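Local coordinates for cobalamin biosynthesis protein CobN (Mycobacterium tuberculosis, PDB 7C6O) that probably inserts cobalt into the corrin ring of a cobalamin precursor, as the large catalytic subunit of an ATP-dependent cobaltochelatase, at residues His702-Asn707 / Thr804-Ile808; Ala607-Leu613 / Leu836-Phe842; Ile697-Leu701 / Ala1131-His1135. One frame throughout, in Å; residues are numbered along the deposited sequence. Where two conformers were deposited one is given.

Contact 1 (His702-Asn707 / Thr804-Ile808); sequences HILGQN and TATEI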
ATOM      1  N   HIS A 702       7.116 -19.222   4.320  1.00 17.20           N
ATOM      2  CA  HIS A 702       6.771 -19.558   2.949  1.00 16.08           C
ATOM      3  C   HIS A 702       8.026 -19.622   2.090  1.00 14.88           C
ATOM      4  O   HIS A 702       8.952 -18.823   2.255  1.00 17.16           O
ATOM      5  CB  HIS A 702       5.792 -18.544   2.357  1.00 16.75           C
ATOM      6  CG  HIS A 702       5.372 -18.872   0.957  1.00 16.04           C
ATOM      7  ND1 HIS A 702       4.695 -20.030   0.639  1.00 16.65           N
ATOM      8  CD2 HIS A 702       5.553 -18.209  -0.209  1.00 17.00           C
ATOM      9  CE1 HIS A 702       4.468 -20.063  -0.663  1.00 17.43           C
ATOM     10  NE2 HIS A 702       4.979 -18.970  -1.202  1.00 15.23           N
ATOM     11  N   ILE A 703       8.055 -20.592   1.182  1.00 13.14           N
ATOM     12  CA  ILE A 703       9.086 -20.696   0.155  1.00 13.42           C
ATOM     13  C   ILE A 703       8.421 -20.437  -1.187  1.00 14.78           C
ATOM     14  O   ILE A 703       7.407 -21.066  -1.515  1.00 15.54           O
ATOM     15  CB  ILE A 703       9.782 -22.067   0.178  1.00 15.68           C
ATOM     16  CG1 ILE A 703      10.491 -22.287   1.512  1.00 17.71           C
ATOM     17  CG2 ILE A 703      10.781 -22.181  -0.971  1.00 17.37           C
ATOM     18  CD1 ILE A 703      11.161 -23.641   1.617  1.00 17.51           C
ATOM     19  N   LEU A 704       8.983 -19.500  -1.949  1.00 14.45           N
ATOM     20  CA  LEU A 704       8.391 -19.077  -3.210  1.00 15.41           C
ATOM     21  C   LEU A 704       8.106 -20.277  -4.105  1.00 16.15           C
ATOM     22  O   LEU A 704       8.979 -21.118  -4.334  1.00 17.61           O
ATOM     23  CB  LEU A 704       9.341 -18.100  -3.910  1.00 17.48           C
ATOM     24  CG  LEU A 704       8.772 -16.896  -4.657  1.00 24.49           C
ATOM     25  CD1 LEU A 704       7.849 -16.097  -3.757  1.00 23.60           C
ATOM     26  CD2 LEU A 704       9.913 -16.021  -5.155  1.00 23.54           C
ATOM     27  N   GLY A 705       6.865 -20.367  -4.584  1.00 17.25           N
ATOM     28  CA  GLY A 705       6.460 -21.424  -5.487  1.00 19.03           C
ATOM     29  C   GLY A 705       6.100 -22.743  -4.839  1.00 22.55           C
ATOM     30  O   GLY A 705       5.757 -23.691  -5.557  1.00 22.73           O
ATOM     31  N   GLN A 706       6.147 -22.838  -3.515  1.00 22.00           N
ATOM     32  CA  GLN A 706       5.933 -24.096  -2.801  1.00 24.45           C
ATOM     33  C   GLN A 706       4.560 -24.058  -2.135  1.00 25.30           C
ATOM     34  O   GLN A 706       4.387 -23.445  -1.078  1.00 21.81           O
ATOM     35  CB  GLN A 706       7.048 -24.320  -1.782  1.00 27.04           C
ATOM     36  CG  GLN A 706       6.884 -25.551  -0.915  1.00 35.32           C
ATOM     37  CD  GLN A 706       8.046 -25.726   0.041  1.00 40.03           C
ATOM     38  OE1 GLN A 706       7.884 -25.627   1.259  1.00 43.64           O
ATOM     39  NE2 GLN A 706       9.229 -25.977  -0.506  1.00 39.36           N
ATOM     40  N   ASN A 707       3.577 -24.710  -2.762  1.00 28.58           N
ATOM     41  CA  ASN A 707       2.250 -24.759  -2.165  0.58 29.25           C
ATOM     42  C   ASN A 707       2.221 -25.783  -1.032  1.00 28.92           C
ATOM     43  O   ASN A 707       2.798 -26.866  -1.157  1.00 27.36           O
ATOM     44  CB  ASN A 707       1.194 -25.108  -3.216  0.58 29.20           C
ATOM     45  CG  ASN A 707       1.555 -26.339  -4.025  0.58 29.92           C
ATOM     46  OD1 ASN A 707       2.666 -26.451  -4.544  0.58 28.96           O
ATOM     47  ND2 ASN A 707       0.616 -27.273  -4.130  0.58 29.27           N
ATOM     48  N   THR A 804      -0.442 -21.174  -5.779  1.00 18.09           N
ATOM     49  CA  THR A 804       0.841 -20.845  -5.165  1.00 17.83           C
ATOM     50  C   THR A 804       2.004 -21.487  -5.913  1.00 20.20           C
ATOM     51  O   THR A 804       3.095 -20.911  -5.974  1.00 18.19           O
ATOM     52  CB  THR A 804       0.831 -21.281  -3.698  1.00 19.84           C
ATOM     53  OG1 THR A 804      -0.123 -20.492  -2.977  1.00 25.23           O
ATOM     54  CG2 THR A 804       2.203 -21.110  -3.062  1.00 16.61           C
ATOM     55  N   ALA A 805       1.786 -22.662  -6.507  1.00 20.41           N
ATOM     56  CA  ALA A 805       2.850 -23.341  -7.237  1.00 19.11           C
ATOM     57  C   ALA A 805       3.273 -22.609  -8.505  1.00 20.23           C
ATOM     58  O   ALA A 805       4.250 -23.029  -9.135  1.00 21.01           O
ATOM     59  CB  ALA A 805       2.416 -24.767  -7.585  1.00 21.58           C
ATOM     60  N   THR A 806       2.578 -21.539  -8.895  1.00 19.95           N
ATOM     61  CA  THR A 806       2.926 -20.770 -10.084  1.00 19.56           C
ATOM     62  C   THR A 806       3.727 -19.513  -9.771  1.00 19.70           C
ATOM     63  O   THR A 806       4.027 -18.746 -10.692  1.00 19.66           O
ATOM     64  CB  THR A 806       1.663 -20.373 -10.863  1.00 18.60           C
ATOM     65  OG1 THR A 806       0.994 -19.303 -10.182  1.00 18.73           O
ATOM     66  CG2 THR A 806       0.712 -21.553 -10.993  1.00 22.74           C
ATOM     67  N   GLU A 807       4.084 -19.286  -8.503  1.00 15.75           N
ATOM     68  CA  GLU A 807       4.717 -18.027  -8.116  1.00 17.84           C
ATOM     69  C   GLU A 807       6.043 -17.818  -8.839  1.00 15.17           C
ATOM     70  O   GLU A 807       6.327 -16.723  -9.338  1.00 15.12           O
ATOM     71  CB  GLU A 807       4.923 -17.990  -6.601  1.00 15.25           C
ATOM     72  CG  GLU A 807       3.653 -17.745  -5.808  1.00 16.48           C
ATOM     73  CD  GLU A 807       3.828 -18.040  -4.330  1.00 16.53           C
ATOM     74  OE1 GLU A 807       4.935 -18.467  -3.931  1.00 14.30           O
ATOM     75  OE2 GLU A 807       2.856 -17.851  -3.571  1.00 16.08           O
ATOM     76  N   ILE A 808       6.877 -18.856  -8.893  1.00 15.23           N
ATOM     77  CA  ILE A 808       8.164 -18.722  -9.564  1.00 17.19           C
ATOM     78  C   ILE A 808       7.968 -18.651 -11.074  1.00 19.69           C
ATOM     79  O   ILE A 808       8.668 -17.905 -11.771  1.00 19.86           O
ATOM     80  CB  ILE A 808       9.101 -19.872  -9.153  1.00 18.45           C
ATOM     81  CG1 ILE A 808       9.556 -19.685  -7.703  1.00 17.49           C
ATOM     82  CG2 ILE A 808      10.300 -19.947 -10.078  1.00 18.56           C
ATOM     83  CD1 ILE A 808      10.507 -20.757  -7.211  1.00 20.18           C
TER
HETATM   84  O   HOH W   1       6.112 -24.996  -8.082  1.00 38.97           O
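H702 and E807 meet in the tightly packed half of this contact, their side chains coming from opposite directions. The imidazole presents its edge: NE2 donates to E807 OE1 over 2.8 Å in an almost straight bond lying in the ring plane, and OE1 receives it on its syn lone pair. The carboxylate is turned steeply to the ring, at 78°. E807 OE1 also accepts the backbone N-H of G705, N to OE1 being 2.8 Å, this time on the anti side and somewhat out of the carboxylate plane. One oxygen is thus gripped by two nearly linear bonds, while OE2 is held by T838 and L613. Glutamate suits the place because its chain, extended beyond CG, reaches from the first turn of helix 807-815 past the loop backbone to the ring. T804 fills the corner beside them with a methyl, CG2 standing 3.5 Å from H702 CE1, whereas its hydroxyl turns to L801 and T838.

The loop piece that receives E807 is a type II beta turn, I703 to Q706, closed by Q706 N bonding to I703 O. G705 takes its third position with phi 82°, a conformation natural to glycine. Its bare alpha carbon also lets the chains close in, so that G705 CA makes a CH...O contact with T804 O at 3.4 Å, and I808 lays CD1 against L704 O at 3.3 Å.

Toward solvent the join is looser. Water 1 bridges the carbonyl oxygens of G705 and A805, donating to both. N707 was modelled in two conformers, and the approach of its OD1 to the CB of exposed A805 in the one given is therefore doubtful.

Contact 2 (Ala607-Leu613 / Leu836-Phe842); sequences AVLVDHL and LPTGRNF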
ATOM      1  N   ALA A 607       6.925  -0.999  -9.889  1.00 12.47           N
ATOM      2  CA  ALA A 607       7.169  -2.418  -9.684  1.00 13.10           C
ATOM      3  C   ALA A 607       6.054  -3.267 -10.282  1.00 15.83           C
ATOM      4  O   ALA A 607       4.881  -2.882 -10.278  1.00 13.58           O
ATOM      5  CB  ALA A 607       7.302  -2.724  -8.192  1.00 14.99           C
ATOM      6  N   VAL A 608       6.435  -4.426 -10.809  1.00 13.42           N
ATOM      7  CA  VAL A 608       5.503  -5.501 -11.127  1.00  9.90           C
ATOM      8  C   VAL A 608       5.589  -6.501  -9.983  1.00 13.22           C
ATOM      9  O   VAL A 608       6.578  -7.230  -9.859  1.00 13.04           O
ATOM     10  CB  VAL A 608       5.828  -6.166 -12.472  1.00 13.84           C
ATOM     11  CG1 VAL A 608       4.911  -7.362 -12.711  1.00 13.16           C
ATOM     12  CG2 VAL A 608       5.708  -5.164 -13.614  1.00 14.01           C
ATOM     13  N   LEU A 609       4.570  -6.526  -9.129  1.00 12.59           N
ATOM     14  CA  LEU A 609       4.553  -7.474  -8.027  1.00 13.93           C
ATOM     15  C   LEU A 609       4.204  -8.869  -8.528  1.00 14.04           C
ATOM     16  O   LEU A 609       3.460  -9.039  -9.496  1.00 14.54           O
ATOM     17  CB  LEU A 609       3.542  -7.056  -6.959  1.00 12.50           C
ATOM     18  CG  LEU A 609       3.635  -5.645  -6.380  1.00 13.50           C
ATOM     19  CD1 LEU A 609       2.623  -5.481  -5.260  1.00 15.64           C
ATOM     20  CD2 LEU A 609       5.044  -5.331  -5.890  1.00 11.26           C
ATOM     21  N   VAL A 610       4.765  -9.874  -7.863  1.00 14.47           N
ATOM     22  CA  VAL A 610       4.316 -11.257  -7.986  1.00 12.18           C
ATOM     23  C   VAL A 610       4.023 -11.696  -6.560  1.00 15.79           C
ATOM     24  O   VAL A 610       4.940 -12.070  -5.822  1.00 15.43           O
ATOM     25  CB  VAL A 610       5.356 -12.170  -8.646  1.00 12.94           C
ATOM     26  CG1 VAL A 610       4.813 -13.591  -8.761  1.00 15.34           C
ATOM     27  CG2 VAL A 610       5.749 -11.637 -10.013  1.00 12.48           C
ATOM     28  N   ASP A 611       2.759 -11.629  -6.150  1.00 14.68           N
ATOM     29  CA  ASP A 611       2.523 -11.823  -4.731  1.00 12.64           C
ATOM     30  C   ASP A 611       2.649 -13.298  -4.367  1.00 13.53           C
ATOM     31  O   ASP A 611       2.548 -14.188  -5.215  1.00 17.21           O
ATOM     32  CB  ASP A 611       1.175 -11.230  -4.291  1.00 14.45           C
ATOM     33  CG  ASP A 611      -0.033 -11.887  -4.937  1.00 17.13           C
ATOM     34  OD1 ASP A 611       0.094 -12.921  -5.619  1.00 16.63           O
ATOM     35  OD2 ASP A 611      -1.141 -11.340  -4.743  1.00 18.79           O
ATOM     36  N   HIS A 612       2.933 -13.548  -3.090  1.00 12.55           N
ATOM     37  CA  HIS A 612       3.203 -14.898  -2.625  1.00 12.67           C
ATOM     38  C   HIS A 612       2.394 -15.202  -1.373  1.00 13.14           C
ATOM     39  O   HIS A 612       1.905 -14.307  -0.677  1.00 12.05           O
ATOM     40  CB  HIS A 612       4.708 -15.134  -2.370  1.00 11.89           C
ATOM     41  CG  HIS A 612       5.274 -14.364  -1.214  1.00 12.27           C
ATOM     42  ND1 HIS A 612       5.029 -14.701   0.099  1.00 15.12           N
ATOM     43  CD2 HIS A 612       6.107 -13.297  -1.178  1.00 14.53           C
ATOM     44  CE1 HIS A 612       5.670 -13.862   0.896  1.00 13.16           C
ATOM     45  NE2 HIS A 612       6.333 -13.001   0.146  1.00 13.16           N
ATOM     46  N   LEU A 613       2.270 -16.496  -1.101  1.00 12.31           N
ATOM     47  CA  LEU A 613       1.398 -16.984  -0.049  1.00 14.23           C
ATOM     48  C   LEU A 613       1.903 -16.563   1.330  1.00 14.24           C
ATOM     49  O   LEU A 613       3.089 -16.293   1.540  1.00 12.59           O
ATOM     50  CB  LEU A 613       1.289 -18.508  -0.133  1.00 12.23           C
ATOM     51  CG  LEU A 613       0.190 -19.190   0.683  1.00 15.57           C
ATOM     52  CD1 LEU A 613      -1.184 -18.684   0.269  1.00 16.71           C
ATOM     53  CD2 LEU A 613       0.280 -20.696   0.526  1.00 16.40           C
ATOM     54  N   LEU A 836      -6.495 -15.186  -2.950  1.00 16.10           N
ATOM     55  CA  LEU A 836      -5.919 -16.351  -3.595  1.00 13.82           C
ATOM     56  C   LEU A 836      -6.565 -16.546  -4.964  1.00 15.17           C
ATOM     57  O   LEU A 836      -7.751 -16.248  -5.145  1.00 14.36           O
ATOM     58  CB  LEU A 836      -6.129 -17.594  -2.734  1.00 15.16           C
ATOM     59  CG  LEU A 836      -5.759 -17.440  -1.255  1.00 15.30           C
ATOM     60  CD1 LEU A 836      -6.062 -18.714  -0.466  1.00 14.95           C
ATOM     61  CD2 LEU A 836      -4.294 -17.050  -1.108  1.00 16.86           C
ATOM     62  N   PRO A 837      -5.823 -17.037  -5.968  1.00 15.99           N
ATOM     63  CA  PRO A 837      -4.436 -17.506  -5.909  1.00 15.52           C
ATOM     64  C   PRO A 837      -3.399 -16.392  -5.823  1.00 16.11           C
ATOM     65  O   PRO A 837      -3.670 -15.244  -6.184  1.00 14.07           O
ATOM     66  CB  PRO A 837      -4.279 -18.260  -7.228  1.00 18.14           C
ATOM     67  CG  PRO A 837      -5.160 -17.508  -8.163  1.00 17.39           C
ATOM     68  CD  PRO A 837      -6.365 -17.127  -7.337  1.00 19.42           C
ATOM     69  N   THR A 838      -2.210 -16.744  -5.347  1.00 17.77           N
ATOM     70  CA  THR A 838      -1.084 -15.824  -5.369  1.00 16.94           C
ATOM     71  C   THR A 838      -0.419 -15.894  -6.744  1.00 17.39           C
ATOM     72  O   THR A 838      -0.957 -16.472  -7.693  1.00 18.21           O
ATOM     73  CB  THR A 838      -0.115 -16.134  -4.232  1.00 15.72           C
ATOM     74  OG1 THR A 838       0.271 -17.512  -4.291  1.00 14.93           O
ATOM     75  CG2 THR A 838      -0.770 -15.851  -2.884  1.00 17.14           C
ATOM     76  N   GLY A 839       0.769 -15.309  -6.866  1.00 15.98           N
ATOM     77  CA  GLY A 839       1.405 -15.194  -8.161  1.00 16.75           C
ATOM     78  C   GLY A 839       0.856 -14.084  -9.024  1.00 18.26           C
ATOM     79  O   GLY A 839       1.022 -14.126 -10.247  1.00 19.41           O
ATOM     80  N   ARG A 840       0.210 -13.085  -8.427  1.00 17.59           N
ATOM     81  CA  ARG A 840      -0.444 -12.013  -9.157  1.00 16.82           C
ATOM     82  C   ARG A 840       0.102 -10.656  -8.723  1.00 17.01           C
ATOM     83  O   ARG A 840       0.614 -10.488  -7.612  1.00 16.94           O
ATOM     84  CB  ARG A 840      -1.967 -12.062  -8.949  1.00 16.86           C
ATOM     85  CG  ARG A 840      -2.610 -13.353  -9.439  1.00 17.47           C
ATOM     86  CD  ARG A 840      -4.130 -13.313  -9.330  1.00 17.65           C
ATOM     87  NE  ARG A 840      -4.586 -13.373  -7.944  1.00 18.36           N
ATOM     88  CZ  ARG A 840      -5.866 -13.382  -7.577  1.00 20.36           C
ATOM     89  NH1 ARG A 840      -6.826 -13.334  -8.492  1.00 21.55           N
ATOM     90  NH2 ARG A 840      -6.186 -13.437  -6.292  1.00 15.96           N
ATOM     91  N   ASN A 841      -0.011  -9.682  -9.626  1.00 14.41           N
ATOM     92  CA  ASN A 841       0.404  -8.303  -9.359  1.00 13.88           C
ATOM     93  C   ASN A 841      -0.776  -7.581  -8.719  1.00 16.43           C
ATOM     94  O   ASN A 841      -1.609  -6.988  -9.405  1.00 17.22           O
ATOM     95  CB  ASN A 841       0.855  -7.633 -10.653  1.00 13.99           C
ATOM     96  CG  ASN A 841       1.314  -6.205 -10.445  1.00 13.55           C
ATOM     97  OD1 ASN A 841       1.593  -5.788  -9.321  1.00 14.35           O
ATOM     98  ND2 ASN A 841       1.398  -5.447 -11.535  1.00 11.54           N
ATOM     99  N   PHE A 842      -0.849  -7.615  -7.388  1.00 14.97           N
ATOM    100  CA  PHE A 842      -2.127  -7.321  -6.754  1.00 14.42           C
ATOM    101  C   PHE A 842      -2.479  -5.835  -6.821  1.00 15.14           C
ATOM    102  O   PHE A 842      -1.623  -4.961  -6.986  1.00 12.34           O
ATOM    103  CB  PHE A 842      -2.174  -7.832  -5.298  1.00 13.33           C
ATOM    104  CG  PHE A 842      -1.146  -7.231  -4.344  1.00 14.34           C
ATOM    105  CD1 PHE A 842      -1.083  -5.866  -4.094  1.00 12.96           C
ATOM    106  CD2 PHE A 842      -0.315  -8.068  -3.613  1.00 13.35           C
ATOM    107  CE1 PHE A 842      -0.166  -5.347  -3.189  1.00 13.33           C
ATOM    108  CE2 PHE A 842       0.600  -7.557  -2.702  1.00 13.58           C
ATOM    109  CZ  PHE A 842       0.676  -6.200  -2.490  1.00 13.99           C
TER
HETATM  110  O   HOH W   2      -3.615 -11.912  -5.097  1.00 15.89           O
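L836 meets L613 at the start of the loop, branch against branch, with L836 CD2 3.8 Å from L613 CD1; two leucines suit this buried, apolar end. P837 follows a cis peptide bond, and its CD lies over the centre of one face of the R840 guanidinium. T838 then points at the strand. Its CG2 packs 3.6 Å from L613 N, while OG1 turns aside to E807 and T804, an amphipathic division that threonine supplies in little space.

G839, at phi 78° and psi 21°, bends the chain with angles easily reached by glycine and gives its N-H to D611 O, N to O 2.7 Å. R840 returns the bond through its carbonyl: D611 N to R840 O is 2.8 Å. D611 is therefore held through both backbone polar atoms, and its side chain adds a third link. With D611 CG set between the backbone N and the carbonyl carbon (chi1 63°), the carboxylate folds over the loop, and R840 N donates to D611 OD1 almost in line, 2.8 Å away, approaching from above the carboxylate plane. Water 2 lies within hydrogen-bonding distance of D611 OD2 and is reached weakly by R840 NH2; the arginine's firmer partner is N834 O.

N841 lays its amide across L609, OD1 accepting a weak bond from L609 N while K602 holds the same oxygen. F842 finishes the segment. L609 CD1 sits over one face of the F842 ring, 3.6 Å from the centroid, in a CH-pi contact, and D611 OD2 lies at the ring edge.

The loop thus runs antiparallel along one edge of strand 608-612, whose backbone also pairs with parallel strand 586-591; helix 807-815 packs on V610, and helix 784-801 touches both L613 and L836.

Contact 3 (Ile697-Leu701 / Ala1131-His1135); sequences IRDGL and AMRRH
L701 caps one face of the H1135 ring, the two side chains crossing at a slant: L701 CB stands over the centre of the H1135 imidazole, 4.0 Å from its centroid and 9° off the normal, in a CH-pi contact. L701 CD2 touches M1132 CE at 4.1 Å, the side chains nearly at right angles. M1132, bent at chi2 and chi3, curls the same methyl toward the backbone of G700, as a flexible thioether can. A1131 needs only a methyl: CB presses to 3.5 Å from D699 C. Between these groups passes G700, whose positive phi of 144° suits a residue without a side chain.

At the outer border R1134 brings its guanidinium edge to D699 O, NH2 standing 2.7 Å away. It also forms a long salt bridge, D699 OD1 to R1134 NH2 at 4.0 Å, the planes steeply inclined. Water 3 links them, donating to D699 OD1 and accepting from R1134 NH1.

A type I turn from M1132 to H1135, following on helix 1126-1132, sets these side chains in place. R1134 folds back along it by a bend at chi3 (-62°), laying one guanidinium face over A1131 CA. A hydrogen bond between D390 and H1135 ND1 is likely to restrain the ring's rotation, while a salt bridge draws R698 off to D1070.

Apolar fit thus does much of the work. G700 N is buried without a polar partner, a cost that the packing presumably has to repay, and the D699-R1134 attraction, long and shared with water, is probably weaker than a close ion pair.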
ATOM      1  N   ILE A 697      -0.824 -19.130  14.742  1.00 12.30           N
ATOM      2  CA  ILE A 697       0.525 -18.591  14.642  1.00 13.82           C
ATOM      3  C   ILE A 697       1.202 -19.246  13.448  1.00 14.29           C
ATOM      4  O   ILE A 697       0.758 -20.279  12.942  1.00 15.07           O
ATOM      5  CB  ILE A 697       1.363 -18.823  15.917  1.00 13.04           C
ATOM      6  CG1 ILE A 697       1.550 -20.321  16.159  1.00 14.33           C
ATOM      7  CG2 ILE A 697       0.713 -18.155  17.121  1.00 12.65           C
ATOM      8  CD1 ILE A 697       2.490 -20.645  17.304  1.00 18.28           C
ATOM      9  N   ARG A 698       2.284 -18.633  12.982  0.46 10.51           N
ATOM     10  CA  ARG A 698       2.989 -19.222  11.855  0.60 12.59           C
ATOM     11  C   ARG A 698       3.727 -20.481  12.294  0.46  9.26           C
ATOM     12  O   ARG A 698       4.254 -20.561  13.408  0.46  9.19           O
ATOM     13  CB  ARG A 698       3.946 -18.218  11.217  0.60 14.77           C
ATOM     14  CG  ARG A 698       5.105 -17.757  12.071  0.60 14.32           C
ATOM     15  CD  ARG A 698       5.903 -16.733  11.278  0.60 16.77           C
ATOM     16  NE  ARG A 698       6.988 -16.110  12.029  0.60 19.99           N
ATOM     17  CZ  ARG A 698       6.814 -15.135  12.916  0.60 21.63           C
ATOM     18  NH1 ARG A 698       5.592 -14.694  13.182  0.60 19.92           N
ATOM     19  NH2 ARG A 698       7.860 -14.609  13.543  0.60 23.48           N
ATOM     20  N   ASP A 699       3.732 -21.475  11.413  1.00 12.34           N
ATOM     21  CA  ASP A 699       4.275 -22.805  11.655  1.00 17.12           C
ATOM     22  C   ASP A 699       5.372 -23.113  10.645  1.00 17.72           C
ATOM     23  O   ASP A 699       5.545 -24.251  10.201  1.00 20.79           O
ATOM     24  CB  ASP A 699       3.165 -23.852  11.612  1.00 20.85           C
ATOM     25  CG  ASP A 699       3.596 -25.179  12.193  1.00 25.11           C
ATOM     26  OD1 ASP A 699       4.280 -25.174  13.238  1.00 25.51           O
ATOM     27  OD2 ASP A 699       3.247 -26.225  11.607  1.00 28.03           O
ATOM     28  N   GLY A 700       6.125 -22.088  10.281  1.00 14.06           N
ATOM     29  CA  GLY A 700       7.152 -22.146   9.269  1.00 17.06           C
ATOM     30  C   GLY A 700       7.182 -20.843   8.503  1.00 16.39           C
ATOM     31  O   GLY A 700       6.556 -19.857   8.888  1.00 17.63           O
ATOM     32  N   LEU A 701       7.933 -20.839   7.405  1.00 14.93           N
ATOM     33  CA  LEU A 701       8.008 -19.689   6.519  1.00 14.72           C
ATOM     34  C   LEU A 701       7.663 -20.139   5.109  1.00 16.27           C
ATOM     35  O   LEU A 701       7.884 -21.294   4.741  1.00 17.36           O
ATOM     36  CB  LEU A 701       9.399 -19.044   6.539  1.00 18.09           C
ATOM     37  CG  LEU A 701       9.880 -18.522   7.894  1.00 16.91           C
ATOM     38  CD1 LEU A 701      11.317 -18.038   7.803  1.00 18.94           C
ATOM     39  CD2 LEU A 701       8.969 -17.409   8.377  1.00 17.77           C
ATOM     40  N   ALA A1131       9.668 -24.619  14.399  1.00 17.13           N
ATOM     41  CA  ALA A1131       9.357 -24.272  13.016  1.00 17.47           C
ATOM     42  C   ALA A1131      10.428 -23.373  12.411  1.00 16.55           C
ATOM     43  O   ALA A1131      10.819 -23.553  11.251  1.00 15.66           O
ATOM     44  CB  ALA A1131       7.987 -23.595  12.937  1.00 15.52           C
ATOM     45  N   MET A1132      10.913 -22.390  13.174  1.00 15.30           N
ATOM     46  CA  MET A1132      11.971 -21.531  12.651  1.00 15.91           C
ATOM     47  C   MET A1132      13.275 -22.297  12.471  1.00 17.34           C
ATOM     48  O   MET A1132      14.044 -21.998  11.549  1.00 15.43           O
ATOM     49  CB  MET A1132      12.177 -20.325  13.567  1.00 14.52           C
ATOM     50  CG  MET A1132      10.950 -19.434  13.724  1.00 15.83           C
ATOM     51  SD  MET A1132      10.383 -18.685  12.175  1.00 15.47           S
ATOM     52  CE  MET A1132       9.027 -19.769  11.719  1.00 14.96           C
ATOM     53  N   ARG A1133      13.538 -23.292  13.321  1.00 12.59           N
ATOM     54  CA  ARG A1133      14.737 -24.101  13.155  1.00 13.36           C
ATOM     55  C   ARG A1133      14.668 -25.007  11.935  1.00 18.70           C
ATOM     56  O   ARG A1133      15.672 -25.650  11.606  1.00 20.21           O
ATOM     57  CB  ARG A1133      14.997 -24.934  14.414  1.00 17.87           C
ATOM     58  CG  ARG A1133      15.502 -24.110  15.586  1.00 17.40           C
ATOM     59  CD  ARG A1133      16.115 -24.988  16.660  1.00 20.95           C
ATOM     60  NE  ARG A1133      15.128 -25.871  17.272  1.00 25.08           N
ATOM     61  CZ  ARG A1133      14.413 -25.557  18.347  1.00 24.41           C
ATOM     62  NH1 ARG A1133      14.575 -24.379  18.934  1.00 23.88           N
ATOM     63  NH2 ARG A1133      13.538 -26.423  18.836  1.00 25.91           N
ATOM     64  N   ARG A1134      13.524 -25.078  11.261  1.00 18.36           N
ATOM     65  CA  ARG A1134      13.431 -25.742   9.970  1.00 17.93           C
ATOM     66  C   ARG A1134      13.772 -24.817   8.811  1.00 18.08           C
ATOM     67  O   ARG A1134      13.746 -25.258   7.658  1.00 19.42           O
ATOM     68  CB  ARG A1134      12.025 -26.313   9.757  1.00 20.09           C
ATOM     69  CG  ARG A1134      11.620 -27.375  10.761  1.00 20.40           C
ATOM     70  CD  ARG A1134      10.382 -28.118  10.298  1.00 23.79           C
ATOM     71  NE  ARG A1134       9.226 -27.238  10.164  1.00 24.58           N
ATOM     72  CZ  ARG A1134       8.339 -27.024  11.129  1.00 27.06           C
ATOM     73  NH1 ARG A1134       8.478 -27.623  12.305  1.00 26.35           N
ATOM     74  NH2 ARG A1134       7.314 -26.208  10.920  1.00 23.33           N
ATOM     75  N   HIS A1135      14.099 -23.551   9.082  1.00 16.26           N
ATOM     76  CA  HIS A1135      14.281 -22.578   8.011  1.00 16.18           C
ATOM     77  C   HIS A1135      15.617 -21.845   8.099  1.00 14.08           C
ATOM     78  O   HIS A1135      15.738 -20.734   7.574  1.00 14.42           O
ATOM     79  CB  HIS A1135      13.113 -21.588   7.993  1.00 16.17           C
ATOM     80  CG  HIS A1135      11.830 -22.199   7.521  1.00 15.49           C
ATOM     81  ND1 HIS A1135      11.524 -22.344   6.184  1.00 15.60           N
ATOM     82  CD2 HIS A1135      10.789 -22.731   8.205  1.00 17.78           C
ATOM     83  CE1 HIS A1135      10.344 -22.927   6.065  1.00 17.37           C
ATOM     84  NE2 HIS A1135       9.876 -23.172   7.277  1.00 15.58           N
TER
HETATM   85  O   HOH W   3       6.625 -26.830  14.608  1.00 27.03           O

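Overall arrangement
From the N terminus, strand 608-612 of the mixed sheet comes first and opens contact 2. Some ninety residues later 697-701 begins contact 3, and 702-707 directly after it begins contact 1. The chain then returns in order: 804-808 closes contact 1, 836-842 closes contact 2, and 1131-1135, far along, closes contact 3. Contact 1 is nested within both longer loops, while contacts 2 and 3 cross. Contacts 1 and 2, centres about 10 Å apart, touch directly through E807; contacts 2 and 3 do not touch. Contact 2 ties the sheet edge to loop 836-842, contact 1 the loop after strand 696-698 to helix 807-815, and contact 3 that strand and loop to the region of helix 1126-1132.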